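Local coordinates for copper homeostasis protein cutF (Escherichia coli, PDB 2Z4I), which takes part in copper homeostasis, helps stationary-phase cells bind hydrophobic surfaces during biofilm formation, and activates the Cpx pathway as an outer-membrane lipoprotein, at residues T39-E44 against W49-R54; V79-D82 against E86-Y89; G131-M136 against G203-N208. The protein carries 1 engineered substitution. All blocks are in the same frame, centred on the assembly; numbering follows the deposited sequence.

Contacts 1 and 2 are neighbouring pieces of the N-terminal beta-barrel, their centres 12 Å apart, and they touch directly. Leu41 CD2 lies 3.9 Å from Leu80 CD2, and Trp49 NE1 of contact 1 packs 3.3 Å from Thr81 O of contact 2. Contact 3 belongs to the C-terminal OB domain beyond the flexible linker. Its nearest atoms are about 51 Å from contact 1 and about 57 Å from contact 2. That wide separation within one chain accords with the swapped arrangement in the crystal, in which the N-terminal domain of one subunit interacts with the C-terminal domain of another.

Contact 1: T39-E44 against W49-R54; sequences TSLFLE and WVMNER
Ser40 O is approached by two groups of the strand facing it: the amide Asn52 N donates to it at 2.9 Å (N-H...O 160°), and Met51 CA adds a weaker C-H...O contact at 3.3 Å. The bond belongs to a beta hairpin of the N-terminal barrel, a domain of the calycin clan, in which 39-43 and 49-54 run antiparallel at 172°. Ser40 N returns a bond to Asn52 O, and Phe42 and Val50 exchange a second reciprocal pair, so two hydrogen-bonded pairs alternate with the non-hydrogen-bonded pairs Thr39-Glu53, Leu41-Met51 and Leu43-Trp49.

Alternation sorts the side chains onto two faces. Leu41, Leu43 and Trp49 turn into the barrel, where Leu78 and Leu80 of strand 77-82 meet them. Met51, present as selenomethionine, has its CG anti to the backbone N and then bends at its last torsion (-78°), which carries the terminal CE across the Leu41 side chain, 3.7 Å from Leu41 CB. Leu41 CD1 reaches the six-membered part of the Trp49 indole obliquely, at CE3, 4.0 Å away. Further along, Leu43 CD2 rests against Trp49 CB at 3.7 Å, while the far part of the indole runs on toward strand 77-82, where Trp49 touches Leu80 and Asp82.

On the face of Ser40, Phe42, Val50 and Asn52, Phe42 and Val50 lie alongside each other and point the same way. Val50 CG1 sits by Phe42 CB, and Val50 O lies at the ring edge, in its plane. At the far end of this face a water lies 3.0 Å from Ser40 OG and 3.2 Å from Asn52 OD1, to which it probably donates.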
ATOM      1  N   THR A  39      10.784 -19.296   7.160  1.00 34.21           N
ATOM      2  CA  THR A  39      11.055 -20.084   8.353  1.00 31.38           C
ATOM      3  C   THR A  39       9.965 -21.083   8.682  1.00 31.44           C
ATOM      4  O   THR A  39       8.779 -20.803   8.531  1.00 33.82           O
ATOM      5  CB  THR A  39      11.239 -19.133   9.537  1.00 30.74           C
ATOM      6  OG1 THR A  39      12.320 -18.241   9.240  1.00 31.93           O
ATOM      7  CG2 THR A  39      11.532 -19.888  10.820  1.00 27.59           C
ATOM      8  N   SER A  40      10.352 -22.269   9.122  1.00 30.64           N
ATOM      9  CA  SER A  40       9.351 -23.257   9.497  1.00 31.18           C
ATOM     10  C   SER A  40       9.941 -24.072  10.619  1.00 30.01           C
ATOM     11  O   SER A  40      11.047 -24.603  10.486  1.00 29.03           O
ATOM     12  CB  SER A  40       8.978 -24.156   8.317  1.00 31.87           C
ATOM     13  OG  SER A  40      10.126 -24.767   7.771  1.00 35.11           O
ATOM     14  N   LEU A  41       9.206 -24.129  11.728  1.00 28.58           N
ATOM     15  CA  LEU A  41       9.621 -24.855  12.920  1.00 28.55           C
ATOM     16  C   LEU A  41       8.662 -26.003  13.138  1.00 29.96           C
ATOM     17  O   LEU A  41       7.443 -25.826  13.055  1.00 30.00           O
ATOM     18  CB  LEU A  41       9.612 -23.926  14.134  1.00 25.99           C
ATOM     19  CG  LEU A  41       9.736 -24.550  15.526  1.00 25.67           C
ATOM     20  CD1 LEU A  41      11.013 -25.358  15.642  1.00 25.25           C
ATOM     21  CD2 LEU A  41       9.726 -23.443  16.567  1.00 25.92           C
ATOM     22  N   PHE A  42       9.223 -27.180  13.412  1.00 31.40           N
ATOM     23  CA  PHE A  42       8.435 -28.385  13.619  1.00 32.37           C
ATOM     24  C   PHE A  42       8.711 -28.994  14.977  1.00 35.10           C
ATOM     25  O   PHE A  42       9.837 -29.424  15.269  1.00 35.22           O
ATOM     26  CB  PHE A  42       8.766 -29.401  12.539  1.00 30.83           C
ATOM     27  CG  PHE A  42       8.408 -28.951  11.161  1.00 30.01           C
ATOM     28  CD1 PHE A  42       7.212 -29.336  10.580  1.00 31.83           C
ATOM     29  CD2 PHE A  42       9.255 -28.123  10.448  1.00 29.98           C
ATOM     30  CE1 PHE A  42       6.865 -28.903   9.304  1.00 30.78           C
ATOM     31  CE2 PHE A  42       8.911 -27.685   9.177  1.00 31.91           C
ATOM     32  CZ  PHE A  42       7.712 -28.079   8.608  1.00 31.15           C
ATOM     33  N   LEU A  43       7.678 -29.039  15.809  1.00 37.25           N
ATOM     34  CA  LEU A  43       7.830 -29.605  17.139  1.00 40.47           C
ATOM     35  C   LEU A  43       7.316 -31.023  17.129  1.00 42.29           C
ATOM     36  O   LEU A  43       6.131 -31.263  16.929  1.00 43.85           O
ATOM     37  CB  LEU A  43       7.084 -28.755  18.170  1.00 39.87           C
ATOM     38  CG  LEU A  43       7.715 -27.370  18.371  1.00 39.50           C
ATOM     39  CD1 LEU A  43       6.977 -26.607  19.444  1.00 39.52           C
ATOM     40  CD2 LEU A  43       9.167 -27.534  18.757  1.00 37.28           C
ATOM     41  N   GLU A  44       8.219 -31.966  17.350  1.00 43.73           N
ATOM     42  CA  GLU A  44       7.850 -33.361  17.325  1.00 46.28           C
ATOM     43  C   GLU A  44       7.483 -33.990  18.670  1.00 48.39           C
ATOM     44  O   GLU A  44       7.924 -33.557  19.742  1.00 48.28           O
ATOM     45  CB  GLU A  44       8.963 -34.160  16.645  1.00 47.33           C
ATOM     46  CG  GLU A  44       9.292 -33.638  15.258  1.00 48.07           C
ATOM     47  CD  GLU A  44       8.056 -33.495  14.391  1.00 49.09           C
ATOM     48  OE1 GLU A  44       7.586 -34.508  13.830  1.00 47.89           O
ATOM     49  OE2 GLU A  44       7.542 -32.362  14.283  1.00 51.75           O
ATOM     50  N   TRP A  49      12.889 -31.218  17.609  1.00 33.80           N
ATOM     51  CA  TRP A  49      12.383 -30.216  16.689  1.00 32.90           C
ATOM     52  C   TRP A  49      13.329 -30.116  15.508  1.00 34.56           C
ATOM     53  O   TRP A  49      14.488 -30.527  15.573  1.00 32.76           O
ATOM     54  CB  TRP A  49      12.308 -28.843  17.365  1.00 28.80           C
ATOM     55  CG  TRP A  49      13.638 -28.357  17.906  1.00 26.22           C
ATOM     56  CD1 TRP A  49      14.180 -28.641  19.129  1.00 25.14           C
ATOM     57  CD2 TRP A  49      14.595 -27.529  17.231  1.00 22.39           C
ATOM     58  NE1 TRP A  49      15.410 -28.044  19.258  1.00 23.33           N
ATOM     59  CE2 TRP A  49      15.689 -27.352  18.109  1.00 22.62           C
ATOM     60  CE3 TRP A  49      14.635 -26.920  15.975  1.00 21.56           C
ATOM     61  CZ2 TRP A  49      16.813 -26.585  17.767  1.00 22.04           C
ATOM     62  CZ3 TRP A  49      15.758 -26.152  15.632  1.00 20.12           C
ATOM     63  CH2 TRP A  49      16.827 -25.995  16.528  1.00 20.39           C
ATOM     64  N   VAL A  50      12.820 -29.545  14.427  1.00 37.62           N
ATOM     65  CA  VAL A  50      13.613 -29.357  13.227  1.00 39.02           C
ATOM     66  C   VAL A  50      13.155 -28.026  12.672  1.00 37.76           C
ATOM     67  O   VAL A  50      11.951 -27.752  12.613  1.00 37.94           O
ATOM     68  CB  VAL A  50      13.355 -30.490  12.187  1.00 40.59           C
ATOM     69  CG1 VAL A  50      11.931 -30.401  11.656  1.00 39.87           C
ATOM     70  CG2 VAL A  50      14.374 -30.394  11.052  1.00 41.08           C
HETATM   71  N   MSE A  51      14.115 -27.190  12.306  1.00 37.14           N
HETATM   72  CA  MSE A  51      13.803 -25.886  11.757  1.00 38.80           C
HETATM   73  C   MSE A  51      14.406 -25.741  10.376  1.00 37.85           C
HETATM   74  O   MSE A  51      15.508 -26.217  10.116  1.00 38.48           O
HETATM   75  CB  MSE A  51      14.343 -24.781  12.651  1.00 42.01           C
HETATM   76  CG  MSE A  51      14.049 -23.405  12.109  1.00 46.36           C
HETATM   77 SE   MSE A  51      14.466 -22.044  13.389  1.00 57.47          SE
HETATM   78  CE  MSE A  51      12.892 -22.248  14.511  1.00 50.00           C
ATOM     79  N   ASN A  52      13.682 -25.076   9.491  1.00 36.10           N
ATOM     80  CA  ASN A  52      14.164 -24.884   8.150  1.00 35.85           C
ATOM     81  C   ASN A  52      14.154 -23.408   7.830  1.00 36.72           C
ATOM     82  O   ASN A  52      13.174 -22.715   8.109  1.00 38.02           O
ATOM     83  CB  ASN A  52      13.261 -25.615   7.164  1.00 35.57           C
ATOM     84  CG  ASN A  52      13.810 -25.599   5.748  1.00 35.34           C
ATOM     85  OD1 ASN A  52      13.054 -25.500   4.788  1.00 37.29           O
ATOM     86  ND2 ASN A  52      15.122 -25.715   5.612  1.00 31.76           N
ATOM     87  N   GLU A  53      15.239 -22.921   7.246  1.00 35.37           N
ATOM     88  CA  GLU A  53      15.297 -21.523   6.869  1.00 35.59           C
ATOM     89  C   GLU A  53      15.675 -21.419   5.409  1.00 35.83           C
ATOM     90  O   GLU A  53      16.698 -21.955   5.006  1.00 36.19           O
ATOM     91  CB  GLU A  53      16.329 -20.780   7.708  1.00 36.51           C
ATOM     92  CG  GLU A  53      16.062 -20.814   9.195  1.00 38.94           C
ATOM     93  CD  GLU A  53      17.094 -20.030   9.969  1.00 40.99           C
ATOM     94  OE1 GLU A  53      17.266 -20.307  11.169  1.00 43.43           O
ATOM     95  OE2 GLU A  53      17.731 -19.131   9.378  1.00 42.39           O
ATOM     96  N   ARG A  54      14.850 -20.736   4.622  1.00 36.70           N
ATOM     97  CA  ARG A  54      15.114 -20.555   3.204  1.00 37.70           C
ATOM     98  C   ARG A  54      15.203 -19.067   2.884  1.00 39.42           C
ATOM     99  O   ARG A  54      14.362 -18.286   3.302  1.00 40.34           O
ATOM    100  CB  ARG A  54      14.017 -21.205   2.386  1.00 39.54           C
ATOM    101  CG  ARG A  54      14.305 -21.162   0.922  1.00 44.96           C
ATOM    102  CD  ARG A  54      13.258 -21.875   0.097  1.00 49.09           C
ATOM    103  NE  ARG A  54      13.341 -21.389  -1.273  1.00 55.35           N
ATOM    104  CZ  ARG A  54      14.368 -21.614  -2.089  1.00 57.83           C
ATOM    105  NH1 ARG A  54      15.402 -22.341  -1.672  1.00 58.71           N
ATOM    106  NH2 ARG A  54      14.378 -21.074  -3.306  1.00 58.04           N
TER
HETATM  107  O   HOH W   1      11.330 -22.955   5.681  1.00 34.61           O

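Contact 2: V79-D82 against E86-Y89; sequences VLTD and EKSY
Asp82 OD2 accepts the amide Glu86 N at 2.7 Å, the donor arriving from above the carboxylate plane, 41° out of it. The same oxygen also takes the amide of Lys84, forming an Asx turn within the connection of this beta hairpin. Asp82 CG is placed between its own backbone N and carbonyl carbon (chi1 69°), a torsion that brings the carboxylate over the turn and within reach of both amides. Two N-H groups on one oxygen would be expected to favour the charged form, and they may offset the nearby Glu86 carboxylate, whose OE2 is 5.1 Å from Asp82 OD2. With an alanine here the amides of Glu86 and Lys84 would probably be left without their carboxylate acceptor and the turn less firmly fixed.

The backbone ladder begins beside this turn with a nearly straight bond from Asp82 N to Glu86 O (3.0 Å, 175°). Leu80 N then donates to Ser88 O at 2.9 Å, whereas the return bond from Ser88 N to Leu80 O is weak. Ser88 OG also donates weakly to Leu80 O, at 3.3 Å.

Further out, the Lys87 chain stretches alongside Thr81, with Thr81 OG1 3.7 Å from Lys87 CE, and Lys87 CD crosses beside Val79 CG1. Val79 CG2 comes to the edge of the Tyr89 ring, near its plane, 4.0 Å from Tyr89 CD2. Leu80, by contrast, points to the buried face, against Trp71. Strand 77-82 is flanked on its other side by strand 64-72, through backbone bonds of Val79 to Ala72 and Thr81 to Thr70, and strand 87-93 passes the sheet on to strand 96-100 through Tyr89 and Leu100.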
ATOM      1  N   VAL A  79      11.832 -23.573  25.179  1.00 36.87           N
ATOM      2  CA  VAL A  79      13.259 -23.435  25.025  1.00 35.95           C
ATOM      3  C   VAL A  79      13.806 -24.477  24.076  1.00 37.34           C
ATOM      4  O   VAL A  79      13.740 -25.677  24.350  1.00 40.61           O
ATOM      5  CB  VAL A  79      13.959 -23.589  26.358  1.00 35.10           C
ATOM      6  CG1 VAL A  79      15.456 -23.541  26.151  1.00 35.55           C
ATOM      7  CG2 VAL A  79      13.505 -22.502  27.303  1.00 33.48           C
ATOM      8  N   LEU A  80      14.350 -24.019  22.960  1.00 37.07           N
ATOM      9  CA  LEU A  80      14.911 -24.918  21.968  1.00 36.77           C
ATOM     10  C   LEU A  80      16.421 -25.030  22.092  1.00 38.20           C
ATOM     11  O   LEU A  80      17.136 -24.032  21.937  1.00 40.48           O
ATOM     12  CB  LEU A  80      14.567 -24.432  20.564  1.00 35.87           C
ATOM     13  CG  LEU A  80      13.251 -24.888  19.947  1.00 35.08           C
ATOM     14  CD1 LEU A  80      12.150 -24.887  20.975  1.00 35.56           C
ATOM     15  CD2 LEU A  80      12.917 -23.958  18.791  1.00 35.08           C
ATOM     16  N   THR A  81      16.893 -26.244  22.361  1.00 37.46           N
ATOM     17  CA  THR A  81      18.322 -26.539  22.478  1.00 37.17           C
ATOM     18  C   THR A  81      18.693 -27.307  21.210  1.00 37.22           C
ATOM     19  O   THR A  81      18.212 -28.427  20.999  1.00 35.84           O
ATOM     20  CB  THR A  81      18.602 -27.442  23.690  1.00 38.34           C
ATOM     21  OG1 THR A  81      17.940 -26.906  24.847  1.00 38.47           O
ATOM     22  CG2 THR A  81      20.109 -27.545  23.946  1.00 34.85           C
ATOM     23  N   ASP A  82      19.547 -26.715  20.375  1.00 37.19           N
ATOM     24  CA  ASP A  82      19.928 -27.347  19.118  1.00 39.76           C
ATOM     25  C   ASP A  82      20.971 -28.450  19.225  1.00 40.83           C
ATOM     26  O   ASP A  82      21.435 -28.785  20.315  1.00 41.44           O
ATOM     27  CB  ASP A  82      20.368 -26.290  18.094  1.00 40.28           C
ATOM     28  CG  ASP A  82      21.684 -25.620  18.451  1.00 43.17           C
ATOM     29  OD1 ASP A  82      22.042 -24.622  17.780  1.00 43.83           O
ATOM     30  OD2 ASP A  82      22.368 -26.085  19.386  1.00 44.60           O
ATOM     31  N   GLU A  86      23.205 -24.950  21.654  1.00 38.92           N
ATOM     32  CA  GLU A  86      22.859 -23.540  21.558  1.00 39.46           C
ATOM     33  C   GLU A  86      21.364 -23.361  21.776  1.00 38.60           C
ATOM     34  O   GLU A  86      20.561 -23.942  21.062  1.00 39.43           O
ATOM     35  CB  GLU A  86      23.230 -23.011  20.173  1.00 44.43           C
ATOM     36  CG  GLU A  86      24.660 -23.345  19.724  1.00 50.42           C
ATOM     37  CD  GLU A  86      25.734 -22.713  20.615  1.00 53.02           C
ATOM     38  OE1 GLU A  86      26.171 -21.570  20.333  1.00 52.73           O
ATOM     39  OE2 GLU A  86      26.129 -23.367  21.609  1.00 55.16           O
ATOM     40  N   LYS A  87      20.981 -22.540  22.745  1.00 39.13           N
ATOM     41  CA  LYS A  87      19.564 -22.320  23.031  1.00 39.28           C
ATOM     42  C   LYS A  87      18.919 -21.086  22.363  1.00 37.04           C
ATOM     43  O   LYS A  87      19.602 -20.164  21.912  1.00 35.33           O
ATOM     44  CB  LYS A  87      19.352 -22.255  24.552  1.00 43.02           C
ATOM     45  CG  LYS A  87      19.790 -23.510  25.291  1.00 48.81           C
ATOM     46  CD  LYS A  87      19.391 -23.499  26.770  1.00 54.51           C
ATOM     47  CE  LYS A  87      19.665 -24.885  27.414  1.00 59.29           C
ATOM     48  NZ  LYS A  87      19.090 -25.086  28.799  1.00 59.95           N
ATOM     49  N   SER A  88      17.588 -21.106  22.293  1.00 35.25           N
ATOM     50  CA  SER A  88      16.773 -20.020  21.724  1.00 33.80           C
ATOM     51  C   SER A  88      15.412 -20.099  22.435  1.00 33.08           C
ATOM     52  O   SER A  88      15.022 -21.157  22.918  1.00 31.17           O
ATOM     53  CB  SER A  88      16.624 -20.178  20.211  1.00 31.14           C
ATOM     54  OG  SER A  88      16.490 -21.537  19.862  1.00 33.54           O
ATOM     55  N   TYR A  89      14.675 -18.997  22.485  1.00 33.71           N
ATOM     56  CA  TYR A  89      13.446 -19.015  23.255  1.00 33.42           C
ATOM     57  C   TYR A  89      12.212 -18.481  22.599  1.00 34.87           C
ATOM     58  O   TYR A  89      12.272 -17.508  21.860  1.00 37.54           O
ATOM     59  CB  TYR A  89      13.678 -18.228  24.535  1.00 33.45           C
ATOM     60  CG  TYR A  89      15.092 -18.354  25.056  1.00 32.21           C
ATOM     61  CD1 TYR A  89      16.140 -17.640  24.476  1.00 31.54           C
ATOM     62  CD2 TYR A  89      15.388 -19.216  26.108  1.00 31.76           C
ATOM     63  CE1 TYR A  89      17.445 -17.788  24.937  1.00 32.09           C
ATOM     64  CE2 TYR A  89      16.685 -19.369  26.571  1.00 30.91           C
ATOM     65  CZ  TYR A  89      17.701 -18.655  25.989  1.00 31.76           C
ATOM     66  OH  TYR A  89      18.972 -18.791  26.486  1.00 33.89           O
TER

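Contact 3: G131-M136 against G203-N208; sequences GMYFYM and GKFYPN
The backbones of Tyr133 and Phe205 come no nearer than 8.6 Å between CA atoms, because strand 127-135 and the short, weakly bonded strand about 205-206 each pair with strand 174-185 of the C-terminal OB-fold domain. Their two rings make the contact across this separation.

Phe205 turns an edge toward the face of Tyr133 in an offset edge-to-face pair, with centroids 5.6 Å apart and planes at 64°. The touching corner of Phe205 is CE2, which comes obliquely to the CB end of the tyrosine ring: it is 3.7 Å from Tyr133 CD2 and 3.8 Å from Tyr133 CB. Tyr133 CG stands anti to the backbone N (chi1 -178°), which leans the ring along its own strand, so that its CB end, and not the hydroxyl, meets Phe205.

The pair is part of a larger aromatic and aliphatic cluster. Tyr163 of helix 157-167 meets the Tyr133 ring edge-to-face and also touches Phe205, while Leu176 of strand 174-185 contacts both residues, so that the helix packs on the sheet through these rings. Tyr133 also falls in the region 124-136, suggested to contain a copper-binding motif, although this contact is purely apolar. At the edge of the Phe205 ring, in its plane, sits Tyr133 CB, and Phe205 CZ is 3.9 Å from Tyr133 CD2.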
ATOM      1  N   GLY A 131     -13.703  22.966  -9.144  1.00 42.84           N
ATOM      2  CA  GLY A 131     -12.973  23.955  -9.910  1.00 42.42           C
ATOM      3  C   GLY A 131     -13.861  24.795 -10.794  1.00 43.62           C
ATOM      4  O   GLY A 131     -15.065  24.528 -10.900  1.00 44.09           O
HETATM    5  N   MSE A 132     -13.277  25.820 -11.414  1.00 42.78           N
HETATM    6  CA  MSE A 132     -14.024  26.676 -12.315  1.00 43.02           C
HETATM    7  C   MSE A 132     -13.845  26.107 -13.717  1.00 43.24           C
HETATM    8  O   MSE A 132     -12.769  26.207 -14.299  1.00 43.89           O
HETATM    9  CB  MSE A 132     -13.499  28.115 -12.256  1.00 45.19           C
HETATM   10  CG  MSE A 132     -13.671  28.832 -10.904  1.00 47.10           C
HETATM   11 SE   MSE A 132     -15.476  28.849 -10.147  1.00 54.13          SE
HETATM   12  CE  MSE A 132     -16.454  29.640 -11.604  1.00 50.31           C
ATOM     13  N   TYR A 133     -14.896  25.489 -14.245  1.00 44.46           N
ATOM     14  CA  TYR A 133     -14.854  24.887 -15.576  1.00 46.43           C
ATOM     15  C   TYR A 133     -15.176  25.922 -16.635  1.00 48.70           C
ATOM     16  O   TYR A 133     -16.047  26.770 -16.441  1.00 49.32           O
ATOM     17  CB  TYR A 133     -15.872  23.752 -15.679  1.00 46.42           C
ATOM     18  CG  TYR A 133     -15.885  23.026 -17.014  1.00 45.43           C
ATOM     19  CD1 TYR A 133     -14.986  21.993 -17.276  1.00 43.87           C
ATOM     20  CD2 TYR A 133     -16.812  23.360 -18.006  1.00 43.90           C
ATOM     21  CE1 TYR A 133     -15.011  21.309 -18.488  1.00 42.33           C
ATOM     22  CE2 TYR A 133     -16.844  22.679 -19.225  1.00 42.56           C
ATOM     23  CZ  TYR A 133     -15.939  21.654 -19.457  1.00 42.54           C
ATOM     24  OH  TYR A 133     -15.959  20.970 -20.656  1.00 42.36           O
ATOM     25  N   PHE A 134     -14.478  25.839 -17.761  1.00 50.68           N
ATOM     26  CA  PHE A 134     -14.682  26.769 -18.859  1.00 52.15           C
ATOM     27  C   PHE A 134     -14.433  26.088 -20.193  1.00 53.10           C
ATOM     28  O   PHE A 134     -13.364  25.539 -20.431  1.00 52.79           O
ATOM     29  CB  PHE A 134     -13.749  27.967 -18.713  1.00 52.07           C
ATOM     30  CG  PHE A 134     -13.835  28.935 -19.848  1.00 52.87           C
ATOM     31  CD1 PHE A 134     -12.850  28.963 -20.832  1.00 54.07           C
ATOM     32  CD2 PHE A 134     -14.915  29.807 -19.952  1.00 53.72           C
ATOM     33  CE1 PHE A 134     -12.938  29.853 -21.910  1.00 54.03           C
ATOM     34  CE2 PHE A 134     -15.016  30.700 -21.025  1.00 54.10           C
ATOM     35  CZ  PHE A 134     -14.025  30.724 -22.007  1.00 53.94           C
ATOM     36  N   TYR A 135     -15.428  26.127 -21.064  1.00 54.57           N
ATOM     37  CA  TYR A 135     -15.297  25.505 -22.366  1.00 56.96           C
ATOM     38  C   TYR A 135     -15.517  26.517 -23.479  1.00 58.96           C
ATOM     39  O   TYR A 135     -16.369  27.403 -23.369  1.00 59.24           O
ATOM     40  CB  TYR A 135     -16.306  24.375 -22.501  1.00 57.58           C
ATOM     41  CG  TYR A 135     -16.283  23.716 -23.855  1.00 58.24           C
ATOM     42  CD1 TYR A 135     -15.195  22.948 -24.253  1.00 58.37           C
ATOM     43  CD2 TYR A 135     -17.345  23.872 -24.744  1.00 58.25           C
ATOM     44  CE1 TYR A 135     -15.164  22.353 -25.492  1.00 59.07           C
ATOM     45  CE2 TYR A 135     -17.324  23.283 -25.989  1.00 58.39           C
ATOM     46  CZ  TYR A 135     -16.230  22.522 -26.358  1.00 60.39           C
ATOM     47  OH  TYR A 135     -16.201  21.918 -27.596  1.00 63.22           O
HETATM   48  N   MSE A 136     -14.753  26.379 -24.555  1.00 60.81           N
HETATM   49  CA  MSE A 136     -14.878  27.283 -25.687  1.00 63.09           C
HETATM   50  C   MSE A 136     -13.997  26.869 -26.847  1.00 61.58           C
HETATM   51  O   MSE A 136     -12.779  26.761 -26.698  1.00 61.29           O
HETATM   52  CB  MSE A 136     -14.512  28.701 -25.281  1.00 68.27           C
HETATM   53  CG  MSE A 136     -14.490  29.652 -26.455  1.00 75.02           C
HETATM   54 SE   MSE A 136     -13.949  31.428 -25.958  1.00 87.07          SE
HETATM   55  CE  MSE A 136     -12.034  31.137 -25.769  1.00 80.46           C
ATOM     56  N   GLY A 203     -21.141  15.871 -14.367  1.00 44.38           N
ATOM     57  CA  GLY A 203     -20.793  16.941 -13.460  1.00 46.93           C
ATOM     58  C   GLY A 203     -21.981  17.468 -12.685  1.00 48.98           C
ATOM     59  O   GLY A 203     -23.111  16.990 -12.819  1.00 49.16           O
ATOM     60  N   LYS A 204     -21.705  18.464 -11.857  1.00 49.70           N
ATOM     61  CA  LYS A 204     -22.720  19.118 -11.058  1.00 50.27           C
ATOM     62  C   LYS A 204     -22.264  20.560 -11.080  1.00 51.02           C
ATOM     63  O   LYS A 204     -21.380  20.943 -10.316  1.00 51.72           O
ATOM     64  CB  LYS A 204     -22.719  18.571  -9.629  1.00 49.88           C
ATOM     65  N   PHE A 205     -22.840  21.350 -11.982  1.00 51.70           N
ATOM     66  CA  PHE A 205     -22.459  22.748 -12.098  1.00 52.57           C
ATOM     67  C   PHE A 205     -23.216  23.649 -11.146  1.00 52.98           C
ATOM     68  O   PHE A 205     -24.394  23.431 -10.886  1.00 54.41           O
ATOM     69  CB  PHE A 205     -22.672  23.245 -13.527  1.00 51.71           C
ATOM     70  CG  PHE A 205     -21.704  22.668 -14.521  1.00 51.27           C
ATOM     71  CD1 PHE A 205     -22.053  21.573 -15.300  1.00 50.98           C
ATOM     72  CD2 PHE A 205     -20.438  23.226 -14.681  1.00 50.46           C
ATOM     73  CE1 PHE A 205     -21.151  21.044 -16.230  1.00 50.43           C
ATOM     74  CE2 PHE A 205     -19.534  22.701 -15.606  1.00 48.88           C
ATOM     75  CZ  PHE A 205     -19.892  21.612 -16.379  1.00 49.01           C
ATOM     76  N   TYR A 206     -22.520  24.656 -10.632  1.00 53.30           N
ATOM     77  CA  TYR A 206     -23.093  25.636  -9.716  1.00 54.12           C
ATOM     78  C   TYR A 206     -22.803  27.026 -10.294  1.00 55.77           C
ATOM     79  O   TYR A 206     -21.752  27.632 -10.024  1.00 54.75           O
ATOM     80  CB  TYR A 206     -22.467  25.491  -8.333  1.00 53.28           C
ATOM     81  CG  TYR A 206     -22.663  24.123  -7.733  1.00 53.75           C
ATOM     82  CD1 TYR A 206     -23.938  23.640  -7.432  1.00 53.50           C
ATOM     83  CD2 TYR A 206     -21.571  23.296  -7.481  1.00 54.56           C
ATOM     84  CE1 TYR A 206     -24.117  22.361  -6.894  1.00 52.06           C
ATOM     85  CE2 TYR A 206     -21.738  22.022  -6.945  1.00 53.01           C
ATOM     86  CZ  TYR A 206     -23.009  21.563  -6.657  1.00 52.64           C
ATOM     87  OH  TYR A 206     -23.151  20.299  -6.141  1.00 54.60           O
ATOM     88  N   PRO A 207     -23.742  27.544 -11.105  1.00 57.28           N
ATOM     89  CA  PRO A 207     -23.702  28.840 -11.788  1.00 58.92           C
ATOM     90  C   PRO A 207     -23.503  30.114 -10.979  1.00 60.50           C
ATOM     91  O   PRO A 207     -22.658  30.946 -11.320  1.00 60.69           O
ATOM     92  CB  PRO A 207     -25.016  28.857 -12.571  1.00 57.63           C
ATOM     93  CG  PRO A 207     -25.899  27.975 -11.784  1.00 57.12           C
ATOM     94  CD  PRO A 207     -24.988  26.837 -11.442  1.00 57.34           C
ATOM     95  N   ASN A 208     -24.274  30.276  -9.915  1.00 62.76           N
ATOM     96  CA  ASN A 208     -24.175  31.491  -9.114  1.00 64.49           C
ATOM     97  C   ASN A 208     -22.919  31.573  -8.246  1.00 65.27           C
ATOM     98  O   ASN A 208     -22.400  32.663  -8.001  1.00 65.62           O
ATOM     99  CB  ASN A 208     -25.429  31.639  -8.240  1.00 63.63           C
TER